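Side-chain contacts in Serine/threonine-protein kinase Tel1 (Chaetomium thermophilum, PDB 6SKY), which phosphorylates proteins on serine and threonine with ATP, probably as an ATM-type sensor that activates checkpoint signalling after DNA damage: residues A1944-E1947 and A1953-L1956; E2022-P2027 and S2045-Q2050; A2400-K2405 and T2443-L2448; R2722-E2727 and I2766-K2771. One frame throughout, in Å; residues are numbered along the deposited sequence.

Interaction 1. Residues A1944-E1947 and A1953-L1956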
# COMPACT_ATOMS: atom_id res chain seq x y z
N ALA A 1944 -12.55 6.84 16.12
CA ALA A 1944 -12.05 7.82 17.08
C ALA A 1944 -10.53 7.93 17.02
O ALA A 1944 -9.98 9.03 17.05
CB ALA A 1944 -12.50 7.45 18.49
N ARG A 1945 -9.85 6.80 16.92
CA ARG A 1945 -8.40 6.84 16.80
C ARG A 1945 -7.95 7.45 15.48
O ARG A 1945 -6.92 8.12 15.42
CB ARG A 1945 -7.81 5.44 16.95
CG ARG A 1945 -6.33 5.40 16.71
CD ARG A 1945 -5.80 3.98 16.69
NE ARG A 1945 -6.35 3.20 15.59
CZ ARG A 1945 -5.99 3.33 14.32
NH1 ARG A 1945 -6.54 2.56 13.39
NH2 ARG A 1945 -5.09 4.24 13.97
N LEU A 1946 -8.70 7.22 14.40
CA LEU A 1946 -8.32 7.79 13.11
C LEU A 1946 -8.58 9.28 13.05
O LEU A 1946 -7.88 10.00 12.33
CB LEU A 1946 -9.06 7.09 11.98
CG LEU A 1946 -8.59 5.70 11.60
CD1 LEU A 1946 -9.60 5.08 10.67
CD2 LEU A 1946 -7.24 5.77 10.94
N GLU A 1947 -9.58 9.76 13.78
CA GLU A 1947 -9.84 11.20 13.79
C GLU A 1947 -8.91 11.92 14.75
O GLU A 1947 -8.54 13.07 14.49
CB GLU A 1947 -11.30 11.47 14.13
CG GLU A 1947 -11.65 11.35 15.60
CD GLU A 1947 -13.14 11.32 15.84
OE1 GLU A 1947 -13.89 11.02 14.88
OE2 GLU A 1947 -13.56 11.58 16.98
N ALA A 1953 -8.12 9.94 3.83
CA ALA A 1953 -9.22 9.14 3.30
C ALA A 1953 -9.62 8.02 4.23
O ALA A 1953 -10.75 7.52 4.14
CB ALA A 1953 -8.83 8.58 1.94
N LYS A 1954 -8.73 7.61 5.14
CA LYS A 1954 -9.03 6.46 5.98
C LYS A 1954 -10.14 6.77 6.97
O LYS A 1954 -10.95 5.90 7.29
CB LYS A 1954 -7.77 6.01 6.70
CG LYS A 1954 -7.95 4.77 7.54
CD LYS A 1954 -7.58 3.52 6.78
CE LYS A 1954 -7.55 2.32 7.71
NZ LYS A 1954 -7.10 1.10 6.99
N SER A 1955 -10.19 8.00 7.47
CA SER A 1955 -11.31 8.37 8.32
C SER A 1955 -12.51 8.79 7.50
O SER A 1955 -13.64 8.68 7.98
CB SER A 1955 -10.92 9.50 9.27
OG SER A 1955 -10.54 10.66 8.57
N LEU A 1956 -12.29 9.24 6.26
CA LEU A 1956 -13.40 9.58 5.39
C LEU A 1956 -14.23 8.36 5.05
O LEU A 1956 -15.46 8.44 4.96
CB LEU A 1956 -12.88 10.24 4.12
CG LEU A 1956 -13.86 10.46 2.97
CD1 LEU A 1956 -14.99 11.35 3.41
CD2 LEU A 1956 -13.15 11.06 1.80
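Leu1946 meets Lys1954 and Ser1955 where two successive helices of the FAT region, 1939-1948 and 1953-1968, face each other across a tight connection. The backbones come close here, the CA atoms of Leu1946 and Ser1955 being 5.7 Å apart. Leu1946 is buried, and its forked end does most of the touching: both methyls, CD1 and CD2, rest against the same lysine methylene, with CD1 3.6 Å from CG of Lys1954. A chi1 of -176° sets that CG against the leucine methyls, and the bend at chi2 (93°) turns the rest of the chain away toward the amine's own partner. Such a long side chain suits the edge of an apolar patch, since its methylenes can pack while its charge stays outside. In this alpha solenoid the charged end looks to the dimer partner: Lys1954 NZ makes a weak, long ion pair with Glu2219 of the second subunit, the same carboxylate that takes a salt bridge from Arg1945. Ser1955 is small enough for the closest part of the helix pair, where its CB lies 4.1 Å from Leu1946 CB. Its OG sits between the backbone N and the carbonyl carbon (chi1 62°), a rotation that turns the hydroxyl back to the connection preceding the helix, where it is hydrogen-bonded to Asp1951 O.

Interaction 2. Residues E2022-P2027 and S2045-Q2050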
# COMPACT_ATOMS: atom_id res chain seq x y z
N GLU A 2022 -11.61 31.47 -1.71
CA GLU A 2022 -11.64 32.91 -1.96
C GLU A 2022 -13.07 33.42 -2.15
O GLU A 2022 -13.43 33.97 -3.18
CB GLU A 2022 -10.76 33.26 -3.15
CG GLU A 2022 -9.33 32.92 -2.91
CD GLU A 2022 -8.42 33.51 -3.95
OE1 GLU A 2022 -8.93 33.93 -5.00
OE2 GLU A 2022 -7.20 33.57 -3.70
N ILE A 2023 -13.86 33.24 -1.11
CA ILE A 2023 -15.23 33.72 -1.02
C ILE A 2023 -15.22 34.85 -0.01
O ILE A 2023 -15.32 34.61 1.20
CB ILE A 2023 -16.20 32.61 -0.61
CG1 ILE A 2023 -16.20 31.50 -1.64
CG2 ILE A 2023 -17.58 33.16 -0.42
CD1 ILE A 2023 -16.79 30.23 -1.13
N TRP A 2024 -15.10 36.08 -0.48
CA TRP A 2024 -14.78 37.20 0.39
C TRP A 2024 -16.00 37.98 0.84
O TRP A 2024 -15.87 39.15 1.20
CB TRP A 2024 -13.80 38.13 -0.32
CG TRP A 2024 -12.52 37.51 -0.71
CD1 TRP A 2024 -11.95 37.52 -1.93
CD2 TRP A 2024 -11.62 36.80 0.14
NE1 TRP A 2024 -10.76 36.86 -1.91
CE2 TRP A 2024 -10.53 36.40 -0.64
CE3 TRP A 2024 -11.62 36.45 1.49
CZ2 TRP A 2024 -9.48 35.68 -0.13
CZ3 TRP A 2024 -10.58 35.74 1.99
CH2 TRP A 2024 -9.52 35.36 1.18
N ASN A 2025 -17.18 37.37 0.86
CA ASN A 2025 -18.40 38.08 1.22
C ASN A 2025 -19.12 37.42 2.39
O ASN A 2025 -20.33 37.52 2.50
CB ASN A 2025 -19.33 38.20 0.02
CG ASN A 2025 -19.74 36.86 -0.55
OD1 ASN A 2025 -20.20 35.98 0.17
ND2 ASN A 2025 -19.57 36.70 -1.85
N LEU A 2026 -18.40 36.75 3.24
CA LEU A 2026 -19.05 36.25 4.43
C LEU A 2026 -19.07 37.33 5.50
O LEU A 2026 -18.11 38.08 5.66
CB LEU A 2026 -18.33 35.02 4.98
CG LEU A 2026 -18.23 33.71 4.21
CD1 LEU A 2026 -18.41 32.56 5.16
CD2 LEU A 2026 -19.23 33.63 3.09
N PRO A 2027 -20.16 37.44 6.25
CA PRO A 2027 -20.20 38.39 7.36
C PRO A 2027 -19.47 37.81 8.57
O PRO A 2027 -19.99 36.93 9.26
CB PRO A 2027 -21.70 38.55 7.62
CG PRO A 2027 -22.35 37.35 7.01
CD PRO A 2027 -21.36 36.60 6.20
N SER A 2045 -10.54 42.31 4.11
CA SER A 2045 -10.20 43.71 4.03
C SER A 2045 -9.22 43.98 2.92
O SER A 2045 -9.27 45.03 2.28
CB SER A 2045 -9.62 44.19 5.35
OG SER A 2045 -8.91 45.39 5.15
N MET A 2046 -8.30 43.05 2.67
CA MET A 2046 -7.38 43.21 1.55
C MET A 2046 -8.12 43.18 0.22
O MET A 2046 -7.70 43.82 -0.74
CB MET A 2046 -6.31 42.13 1.59
CG MET A 2046 -5.16 42.35 0.67
SD MET A 2046 -4.01 40.98 0.75
CE MET A 2046 -2.78 41.53 -0.41
N TYR A 2047 -9.22 42.44 0.15
CA TYR A 2047 -10.01 42.38 -1.07
C TYR A 2047 -10.87 43.64 -1.25
O TYR A 2047 -10.92 44.20 -2.34
CB TYR A 2047 -10.89 41.14 -1.05
CG TYR A 2047 -11.76 40.94 -2.25
CD1 TYR A 2047 -11.22 40.62 -3.48
CD2 TYR A 2047 -13.14 41.05 -2.15
CE1 TYR A 2047 -12.01 40.43 -4.57
CE2 TYR A 2047 -13.94 40.86 -3.24
CZ TYR A 2047 -13.37 40.56 -4.45
OH TYR A 2047 -14.17 40.37 -5.55
N GLN A 2048 -11.54 44.07 -0.18
CA GLN A 2048 -12.47 45.19 -0.23
C GLN A 2048 -11.80 46.47 0.29
O GLN A 2048 -12.17 47.00 1.34
CB GLN A 2048 -13.71 44.88 0.59
CG GLN A 2048 -14.25 43.50 0.37
CD GLN A 2048 -15.36 43.17 1.33
OE1 GLN A 2048 -15.46 43.77 2.40
NE2 GLN A 2048 -16.20 42.23 0.96
N ALA A 2049 -10.82 46.96 -0.45
CA ALA A 2049 -10.15 48.17 -0.01
C ALA A 2049 -9.34 48.74 -1.15
O ALA A 2049 -8.79 47.99 -1.97
CB ALA A 2049 -9.23 47.92 1.20
N GLN A 2050 -9.26 50.06 -1.20
CA GLN A 2050 -8.51 50.76 -2.23
C GLN A 2050 -7.28 51.47 -1.69
O GLN A 2050 -6.55 52.09 -2.47
CB GLN A 2050 -9.41 51.77 -2.95
CG GLN A 2050 -10.65 51.17 -3.57
CD GLN A 2050 -11.78 51.04 -2.59
OE1 GLN A 2050 -11.71 51.56 -1.48
NE2 GLN A 2050 -12.84 50.36 -2.99
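The indole of Trp2024 lies against the phenol ring of Tyr2047, and this pair of rings makes up most of the contact. CD1 of the tryptophan stands over one face of the tyrosine ring, displaced toward its rim, and is 3.4 Å from Tyr2047 CG. The planes are inclined by 35°, with 4.5 Å between the centroids of the five-membered ring and the phenol, an oblique meeting that is neither a parallel stack nor an edge-to-face pair. Tyr2047 CB adds a CH-pi contact over the pyrrole face, 4.2 Å from its centroid. The indole's opposite face carries Glu2022 CA, so the indole is sandwiched between its own loop and Tyr2047, a place suited to a broad flat ring that can be covered on both faces. A chi1 of 180° turns the phenol of Tyr2047 away from its own backbone N and out from the last turn of helix 2035-2047 to the indole. Beside the rings, Gln2048 NE2 comes within 3.1 Å of Trp2024 O, but at an angle too poor for a hydrogen bond; that carbonyl is instead bonded by Gln2044. An alanine in place of Trp2024 would probably leave Tyr2047 without the flat partner beneath its ring and open a gap between loop and helix. Behind Trp2024, a Schellman motif with Glu2022 as its positive-phi residue ends helix 2011-2021 and sends the chain into this loop. In this part of the FAT solenoid Met2140 of helix 2124-2143 packs on both aromatic residues, while helix 2052-2070 lies alongside, its Val2055 meeting Met2046 and Ala2049.

Interaction 3. Residues A2400-K2405 and T2443-L2448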
# COMPACT_ATOMS: atom_id res chain seq x y z
N ALA A 2400 35.31 1.22 -0.07
CA ALA A 2400 35.09 -0.21 -0.24
C ALA A 2400 35.45 -0.66 -1.65
O ALA A 2400 36.16 -1.65 -1.84
CB ALA A 2400 33.63 -0.55 0.08
N LEU A 2401 34.98 0.09 -2.65
CA LEU A 2401 35.22 -0.28 -4.03
C LEU A 2401 36.69 -0.23 -4.39
O LEU A 2401 37.17 -1.04 -5.18
CB LEU A 2401 34.42 0.64 -4.94
CG LEU A 2401 34.40 0.35 -6.42
CD1 LEU A 2401 33.68 -0.94 -6.67
CD2 LEU A 2401 33.71 1.49 -7.10
N TRP A 2402 37.43 0.71 -3.83
CA TRP A 2402 38.85 0.83 -4.14
C TRP A 2402 39.67 -0.22 -3.43
O TRP A 2402 40.64 -0.74 -3.98
CB TRP A 2402 39.36 2.21 -3.77
CG TRP A 2402 40.79 2.44 -4.11
CD1 TRP A 2402 41.46 1.93 -5.17
CD2 TRP A 2402 41.72 3.24 -3.39
NE1 TRP A 2402 42.76 2.36 -5.16
CE2 TRP A 2402 42.94 3.17 -4.07
CE3 TRP A 2402 41.64 4.01 -2.24
CZ2 TRP A 2402 44.07 3.84 -3.64
CZ3 TRP A 2402 42.75 4.68 -1.81
CH2 TRP A 2402 43.95 4.59 -2.50
N LEU A 2403 39.31 -0.55 -2.19
CA LEU A 2403 40.07 -1.57 -1.47
C LEU A 2403 39.80 -2.96 -2.02
O LEU A 2403 40.66 -3.83 -1.91
CB LEU A 2403 39.76 -1.51 0.02
CG LEU A 2403 40.18 -0.25 0.77
CD1 LEU A 2403 40.09 -0.46 2.26
CD2 LEU A 2403 41.58 0.17 0.39
N GLU A 2404 38.63 -3.19 -2.61
CA GLU A 2404 38.40 -4.47 -3.27
C GLU A 2404 39.30 -4.64 -4.48
O GLU A 2404 39.76 -5.74 -4.78
CB GLU A 2404 36.94 -4.62 -3.67
CG GLU A 2404 36.02 -4.93 -2.52
CD GLU A 2404 34.56 -4.91 -2.93
OE1 GLU A 2404 34.28 -4.86 -4.14
OE2 GLU A 2404 33.69 -4.95 -2.03
N LYS A 2405 39.56 -3.55 -5.20
CA LYS A 2405 40.30 -3.57 -6.45
C LYS A 2405 41.72 -3.03 -6.28
O LYS A 2405 42.24 -2.33 -7.15
CB LYS A 2405 39.58 -2.75 -7.52
CG LYS A 2405 38.13 -3.08 -7.65
CD LYS A 2405 37.95 -4.45 -8.21
CE LYS A 2405 36.51 -4.73 -8.50
NZ LYS A 2405 36.38 -5.91 -9.38
N THR A 2443 54.13 -0.62 -4.26
CA THR A 2443 53.09 -0.67 -5.28
C THR A 2443 52.50 0.72 -5.47
O THR A 2443 52.77 1.65 -4.72
CB THR A 2443 52.01 -1.66 -4.88
OG1 THR A 2443 52.58 -2.67 -4.05
CG2 THR A 2443 51.41 -2.31 -6.11
N LEU A 2444 51.67 0.86 -6.51
CA LEU A 2444 50.98 2.13 -6.70
C LEU A 2444 49.87 2.31 -5.67
O LEU A 2444 49.64 3.42 -5.18
CB LEU A 2444 50.41 2.22 -8.12
CG LEU A 2444 49.68 3.52 -8.45
CD1 LEU A 2444 50.55 4.71 -8.18
CD2 LEU A 2444 49.25 3.51 -9.89
N PHE A 2445 49.18 1.23 -5.32
CA PHE A 2445 48.16 1.31 -4.30
C PHE A 2445 48.72 1.85 -3.00
O PHE A 2445 48.10 2.69 -2.34
CB PHE A 2445 47.53 -0.05 -4.07
CG PHE A 2445 46.54 -0.08 -2.95
CD1 PHE A 2445 46.89 -0.58 -1.72
CD2 PHE A 2445 45.26 0.38 -3.13
CE1 PHE A 2445 45.99 -0.61 -0.70
CE2 PHE A 2445 44.36 0.35 -2.10
CZ PHE A 2445 44.73 -0.14 -0.89
N GLN A 2446 49.92 1.41 -2.62
CA GLN A 2446 50.50 1.89 -1.38
C GLN A 2446 51.01 3.32 -1.50
O GLN A 2446 50.93 4.08 -0.54
CB GLN A 2446 51.60 0.96 -0.91
CG GLN A 2446 51.13 -0.43 -0.59
CD GLN A 2446 50.13 -0.46 0.54
OE1 GLN A 2446 49.30 -1.36 0.61
NE2 GLN A 2446 50.21 0.51 1.43
N LYS A 2447 51.51 3.70 -2.67
CA LYS A 2447 51.96 5.08 -2.83
C LYS A 2447 50.79 6.05 -2.81
O LYS A 2447 50.97 7.22 -2.47
CB LYS A 2447 52.76 5.23 -4.11
CG LYS A 2447 54.08 4.52 -4.06
CD LYS A 2447 54.89 4.76 -5.31
CE LYS A 2447 56.32 4.29 -5.13
NZ LYS A 2447 57.17 4.69 -6.28
N LEU A 2448 49.59 5.59 -3.17
CA LEU A 2448 48.42 6.44 -3.06
C LEU A 2448 47.85 6.43 -1.65
O LEU A 2448 47.45 7.47 -1.12
CB LEU A 2448 47.35 6.00 -4.05
CG LEU A 2448 47.69 6.06 -5.53
CD1 LEU A 2448 46.66 5.30 -6.32
CD2 LEU A 2448 47.73 7.49 -5.98
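Trp2402 and Leu2403 reach from the last turn of helix 2394-2404 to Phe2445 and Leu2448 at the start of helix 2444-2459, a helix-to-helix contact within the alpha-helical FAT region. The two short axes run roughly antiparallel, at 144°, and are 12.5 Å apart, a spacing wide enough that large side chains must fill it. Trp2402 does so first. With CG anti to the backbone N (chi1 -178°), the indole extends across the gap and offers one face to the edge of Phe2445 in a T-shaped pair: the phenylalanine's CE2 lies over the benzo part, the ring centroids are 5.0 Å apart and the planes meet at 60°. The outer rim of the indole is met near its own plane by Leu2448, whose CB is 3.9 Å from Trp2402 CZ2. Tryptophan suits this place because its broad surface can serve two apolar neighbours while NE1 still has a polar partner, the hydrogen-bonding OD1 of Asn2412 on helix 2409-2418. That bond is likely to restrain the rotation of a ring that Phe2445 and Leu2448 hold by packing. Leu2403 follows one residue on. It is also buried, and its branched end comes to the phenylalanine at about a right angle, approaching the ring not over a face but in its plane, where the methyl CD2 lies 3.4 Å from Phe2445 CZ.

Interaction 4. Residues R2722-E2727 and I2766-K2771. With AGS (phosphothiophosphoric acid-adenylate ester), chain C.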
# COMPACT_ATOMS: atom_id res chain seq x y z
N ARG A 2722 10.60 3.37 38.30
CA ARG A 2722 9.73 4.53 38.15
C ARG A 2722 10.08 5.64 39.13
O ARG A 2722 9.66 6.78 38.92
CB ARG A 2722 8.28 4.12 38.35
CG ARG A 2722 7.93 3.81 39.75
CD ARG A 2722 6.60 3.14 39.82
NE ARG A 2722 6.29 2.68 41.16
CZ ARG A 2722 6.71 1.53 41.66
NH1 ARG A 2722 6.38 1.19 42.89
NH2 ARG A 2722 7.47 0.73 40.94
N TYR A 2723 10.83 5.34 40.17
CA TYR A 2723 11.23 6.37 41.11
C TYR A 2723 12.44 7.16 40.64
O TYR A 2723 12.63 8.28 41.11
CB TYR A 2723 11.53 5.76 42.46
CG TYR A 2723 10.30 5.26 43.15
CD1 TYR A 2723 10.05 3.91 43.27
CD2 TYR A 2723 9.38 6.14 43.67
CE1 TYR A 2723 8.93 3.46 43.89
CE2 TYR A 2723 8.26 5.70 44.29
CZ TYR A 2723 8.04 4.36 44.40
OH TYR A 2723 6.90 3.91 45.02
N PHE A 2724 13.24 6.62 39.72
CA PHE A 2724 14.38 7.39 39.24
C PHE A 2724 13.94 8.76 38.76
O PHE A 2724 14.64 9.75 38.96
CB PHE A 2724 15.09 6.65 38.11
CG PHE A 2724 16.24 7.40 37.51
CD1 PHE A 2724 17.49 7.33 38.07
CD2 PHE A 2724 16.07 8.19 36.40
CE1 PHE A 2724 18.53 8.02 37.54
CE2 PHE A 2724 17.11 8.89 35.87
CZ PHE A 2724 18.34 8.80 36.44
N PHE A 2725 12.77 8.84 38.15
CA PHE A 2725 12.28 10.08 37.61
C PHE A 2725 11.54 10.90 38.64
O PHE A 2725 11.51 12.13 38.54
CB PHE A 2725 11.37 9.80 36.42
CG PHE A 2725 12.06 9.06 35.33
CD1 PHE A 2725 12.84 9.73 34.42
CD2 PHE A 2725 11.97 7.70 35.24
CE1 PHE A 2725 13.50 9.06 33.45
CE2 PHE A 2725 12.63 7.03 34.26
CZ PHE A 2725 13.39 7.71 33.37
N MET A 2726 10.97 10.27 39.66
CA MET A 2726 10.25 11.02 40.67
C MET A 2726 11.18 11.65 41.69
O MET A 2726 10.74 12.51 42.45
CB MET A 2726 9.25 10.12 41.38
CG MET A 2726 7.99 9.91 40.60
SD MET A 2726 6.98 8.60 41.30
CE MET A 2726 5.72 8.46 40.04
N GLU A 2727 12.44 11.25 41.72
CA GLU A 2727 13.38 11.79 42.68
C GLU A 2727 14.52 12.55 42.04
O GLU A 2727 15.37 13.08 42.76
CB GLU A 2727 13.93 10.69 43.58
CG GLU A 2727 15.03 9.89 42.98
CD GLU A 2727 15.42 8.73 43.85
OE1 GLU A 2727 14.52 8.00 44.31
OE2 GLU A 2727 16.63 8.54 44.08
N ILE A 2766 25.05 0.09 30.97
CA ILE A 2766 23.94 0.99 30.69
C ILE A 2766 23.98 2.09 31.73
O ILE A 2766 23.95 1.81 32.93
CB ILE A 2766 22.60 0.25 30.71
CG1 ILE A 2766 22.64 -0.95 29.77
CG2 ILE A 2766 21.47 1.17 30.35
CD1 ILE A 2766 21.48 -1.85 29.89
N LEU A 2767 24.06 3.33 31.28
CA LEU A 2767 24.15 4.50 32.14
C LEU A 2767 22.89 5.32 32.01
O LEU A 2767 22.34 5.46 30.92
CB LEU A 2767 25.36 5.35 31.77
CG LEU A 2767 26.70 4.65 31.56
CD1 LEU A 2767 27.68 5.63 31.01
CD2 LEU A 2767 27.20 4.08 32.84
N LEU A 2768 22.43 5.88 33.12
CA LEU A 2768 21.27 6.75 33.16
C LEU A 2768 21.73 8.18 33.30
O LEU A 2768 22.39 8.52 34.28
CB LEU A 2768 20.36 6.38 34.33
CG LEU A 2768 19.87 4.95 34.38
CD1 LEU A 2768 19.32 4.67 35.75
CD2 LEU A 2768 18.83 4.78 33.33
N ASP A 2769 21.40 9.01 32.32
CA ASP A 2769 21.73 10.43 32.36
C ASP A 2769 20.68 11.15 33.19
O ASP A 2769 19.54 11.29 32.76
CB ASP A 2769 21.79 10.97 30.94
CG ASP A 2769 22.26 12.40 30.87
OD1 ASP A 2769 22.77 12.92 31.87
OD2 ASP A 2769 22.12 13.02 29.81
N HIS A 2770 21.05 11.61 34.38
CA HIS A 2770 20.08 12.25 35.25
C HIS A 2770 20.01 13.75 35.06
O HIS A 2770 19.61 14.46 35.98
CB HIS A 2770 20.37 11.90 36.72
CG HIS A 2770 21.71 12.34 37.21
ND1 HIS A 2770 22.56 11.48 37.87
CD2 HIS A 2770 22.33 13.54 37.17
CE1 HIS A 2770 23.66 12.14 38.21
NE2 HIS A 2770 23.54 13.38 37.79
N LYS A 2771 20.37 14.24 33.88
CA LYS A 2771 20.05 15.60 33.47
C LYS A 2771 19.08 15.65 32.31
O LYS A 2771 18.31 16.60 32.22
CB LYS A 2771 21.32 16.36 33.08
CG LYS A 2771 22.27 16.61 34.21
CD LYS A 2771 21.63 17.44 35.28
CE LYS A 2771 22.55 17.57 36.48
NZ LYS A 2771 21.87 18.21 37.63
PG AGS C . 33.01 -5.82 34.96
S1G AGS C . 31.13 -6.33 35.04
O2G AGS C . 33.45 -5.62 33.48
O3G AGS C . 33.88 -6.94 35.60
PB AGS C . 32.80 -3.14 35.11
O1B AGS C . 31.68 -3.35 34.18
O2B AGS C . 32.50 -2.24 36.30
O3B AGS C . 33.26 -4.51 35.73
PA AGS C . 34.61 -1.11 34.78
O1A AGS C . 35.75 -1.31 35.67
O2A AGS C . 34.92 -0.33 33.50
O3A AGS C . 33.99 -2.48 34.32
O5' AGS C . 33.50 -0.39 35.61
C5' AGS C . 33.76 0.94 36.10
C4' AGS C . 32.48 1.57 36.58
O4' AGS C . 32.28 2.81 35.88
C3' AGS C . 31.22 0.75 36.33
O3' AGS C . 30.24 1.00 37.33
C2' AGS C . 30.76 1.24 34.95
O2' AGS C . 29.35 1.18 34.83
C1' AGS C . 31.22 2.70 34.96
N9 AGS C . 31.70 3.16 33.66
C8 AGS C . 32.43 2.44 32.76
N7 AGS C . 32.73 3.10 31.67
C5 AGS C . 32.16 4.34 31.88
C6 AGS C . 32.12 5.51 31.09
N6 AGS C . 32.69 5.61 29.89
N1 AGS C . 31.47 6.58 31.59
C2 AGS C . 30.90 6.48 32.79
N3 AGS C . 30.87 5.44 33.62
C4 AGS C . 31.52 4.39 33.10
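Extended backbone in strand 2766-2769 sends successive side chains to different sides, so that Leu2768 points toward Phe2724 of the short, weakly bonded helix 2722-2726 while Leu2767 serves the nucleotide. A chi1 of 177° points the Phe2724 ring out to the strand, and phenylalanine suits the place because its flat apolar face can take a leucine methyl. Leu2768 lies over one face, its methyl CD1 making a CH-pi contact 4.2 Å from the ring centroid and 23° off the normal. The two side chains run past one another in opposite directions, leaving Leu2768 CB 3.8 Å from the phenylalanine's CZ. His2770 brings its CB to that same CZ, at 3.7 Å, from a crossing direction, while its imidazole leads away to meet the ring of Tyr2728. This strand is the middle one of a small antiparallel kinase-domain sheet; it follows directly on the magnesium ligand Asn2765, and strand 2775-2777 beside it leads to the second ligand, Asp2779. On the nucleotide side Leu2767 CD1 packs 3.8 Å from adenine C2 of the bound ATP analogue. A serine at Phe2724 would probably strip Leu2768 of its aromatic cover and open a gap behind the strand that carries Leu2767. Tyr2673 of helix 2670-2681 meets the Phe2724 ring edge-to-face, and on the far side Met2726 packs on helix 1884-1898 of the FAT region.

How the interactions relate
Interactions 1, 2 and 3 all belong to the helical FAT region, whereas interaction 4 lies in the kinase domain and alone reaches the nucleotide pocket. None touches another, and no two share a helix or strand; the closest two, interactions 1 and 2, still leave about 20 Å between nearest atoms, and both lie where the second subunit is within reach. Interactions 1, 3 and 4 are buried, while interaction 2 leaves two of its three touching residues exposed. No hydrogen bond crosses any of the four. Close helices in interaction 1 use aliphatic and small groups, the wider gap of interaction 3 needs rings, interaction 2 pairs rings obliquely, and interaction 4 sets leucine over phenylalanine.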